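Local coordinates for lantibiotic dehydratase (Microbispora corallina, PDB 5EHK), which probably dehydrates serine and threonine residues of the NAI-107 precursor peptide in a tRNA-dependent reaction during lantibiotic biosynthesis, at residues W666-L671 / P675-V680. Numbering follows the deposited sequence.
Sequences WDWGAL and PFLPGV
Trp668, which carries the contact with Leu677, stands in an Asx turn: Gly669 N donates to Asp667 OD1 at 3.3 Å, an N-H...O angle of 145°, meeting the carboxylate from well above its plane. The indole is sandwiched. Over one face lies the forked end of Leu677, CD1 being 3.5 Å from the centroid of the five-membered ring and 14° off its normal, a CH-pi contact, while CD2 sits over the centre of the whole indole. On the opposite face Trp666 presents its edge, with NE1 3.3 Å above the plane of the Trp668 ring. At the rim of Trp668, CZ2 comes within 3.4 Å of Pro678 O, near the ring plane. With CG anti to the backbone N (chi1 174°), the Trp666 indole lies between Trp668 and Val680 CG1, which reaches over one face, 3.9 Å from the five-membered ring centroid, a second CH-pi contact. Leu671 adds its backbone O, 3.6 Å from Leu677 CD2, and Met674 of the second subunit packs on Leu671. This is apolar packing of a connecting loop against the strand that follows it. Val466 of helix 460-471 touches both Trp668 and Leu677, and strand 685-693 pairs antiparallel with strand 676-682.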
# COMPACT_ATOMS: atom_id res chain seq x y z
N TRP A 666 -0.12 25.50 -3.89
CA TRP A 666 1.25 25.32 -3.43
C TRP A 666 1.31 24.16 -2.42
O TRP A 666 0.55 24.11 -1.44
CB TRP A 666 1.78 26.63 -2.80
CG TRP A 666 3.13 26.48 -2.19
CD1 TRP A 666 3.41 26.21 -0.88
CD2 TRP A 666 4.38 26.56 -2.86
NE1 TRP A 666 4.77 26.13 -0.69
CE2 TRP A 666 5.39 26.34 -1.90
CE3 TRP A 666 4.76 26.80 -4.19
CZ2 TRP A 666 6.75 26.34 -2.23
CZ3 TRP A 666 6.11 26.82 -4.52
CH2 TRP A 666 7.09 26.58 -3.54
N ASP A 667 2.23 23.23 -2.67
CA ASP A 667 2.35 22.04 -1.83
C ASP A 667 3.63 22.03 -0.95
O ASP A 667 4.76 21.94 -1.45
CB ASP A 667 2.23 20.78 -2.70
CG ASP A 667 2.24 19.49 -1.89
OD1 ASP A 667 1.74 19.51 -0.75
OD2 ASP A 667 2.69 18.46 -2.41
N TRP A 668 3.41 22.15 0.36
CA TRP A 668 4.51 22.22 1.33
C TRP A 668 5.01 20.83 1.68
O TRP A 668 6.11 20.68 2.21
CB TRP A 668 4.08 22.96 2.59
CG TRP A 668 4.36 24.46 2.60
CD1 TRP A 668 3.44 25.46 2.79
CD2 TRP A 668 5.63 25.11 2.42
NE1 TRP A 668 4.07 26.69 2.75
CE2 TRP A 668 5.41 26.50 2.52
CE3 TRP A 668 6.93 24.65 2.19
CZ2 TRP A 668 6.44 27.44 2.40
CZ3 TRP A 668 7.95 25.58 2.06
CH2 TRP A 668 7.70 26.96 2.17
N GLY A 669 4.18 19.82 1.41
CA GLY A 669 4.58 18.45 1.64
C GLY A 669 4.80 18.16 3.11
O GLY A 669 4.05 18.64 3.96
N ALA A 670 5.83 17.37 3.40
CA ALA A 670 6.17 17.00 4.78
C ALA A 670 6.42 18.23 5.63
O ALA A 670 6.15 18.23 6.85
CB ALA A 670 7.40 16.12 4.79
N LEU A 671 6.89 19.30 4.98
CA LEU A 671 7.28 20.52 5.66
C LEU A 671 6.11 21.20 6.33
O LEU A 671 6.27 22.14 7.07
CB LEU A 671 7.99 21.49 4.73
CG LEU A 671 9.47 21.17 4.55
CD1 LEU A 671 10.08 21.90 3.38
CD2 LEU A 671 10.22 21.49 5.85
N PRO A 675 6.44 24.67 12.66
CA PRO A 675 5.59 25.59 13.43
C PRO A 675 5.33 26.87 12.65
O PRO A 675 4.26 27.48 12.78
CB PRO A 675 6.42 25.91 14.68
CG PRO A 675 7.83 25.62 14.28
CD PRO A 675 7.76 24.48 13.29
N PHE A 676 6.31 27.27 11.84
CA PHE A 676 6.10 28.40 10.95
C PHE A 676 6.60 28.08 9.58
O PHE A 676 7.70 27.57 9.43
CB PHE A 676 6.77 29.68 11.45
CG PHE A 676 6.73 30.81 10.45
CD1 PHE A 676 5.54 31.52 10.24
CD2 PHE A 676 7.86 31.15 9.72
CE1 PHE A 676 5.49 32.55 9.30
CE2 PHE A 676 7.81 32.18 8.79
CZ PHE A 676 6.63 32.87 8.58
N LEU A 677 5.76 28.40 8.59
CA LEU A 677 6.11 28.36 7.17
C LEU A 677 5.99 29.75 6.53
O LEU A 677 4.93 30.39 6.61
CB LEU A 677 5.22 27.37 6.43
CG LEU A 677 5.54 25.90 6.65
CD1 LEU A 677 4.40 25.12 6.10
CD2 LEU A 677 6.87 25.50 5.97
N PRO A 678 7.07 30.21 5.89
CA PRO A 678 7.12 31.53 5.25
C PRO A 678 6.14 31.61 4.10
O PRO A 678 5.91 30.58 3.47
CB PRO A 678 8.54 31.58 4.68
CG PRO A 678 8.90 30.15 4.46
CD PRO A 678 8.24 29.38 5.57
N GLY A 679 5.54 32.79 3.86
CA GLY A 679 4.80 33.04 2.64
C GLY A 679 5.75 32.90 1.45
O GLY A 679 6.93 33.17 1.58
N VAL A 680 5.25 32.46 0.31
CA VAL A 680 6.12 32.31 -0.85
C VAL A 680 5.73 33.27 -1.98
O VAL A 680 4.58 33.29 -2.42
CB VAL A 680 6.28 30.82 -1.29
CG1 VAL A 680 5.20 29.97 -0.66
CG2 VAL A 680 6.29 30.67 -2.80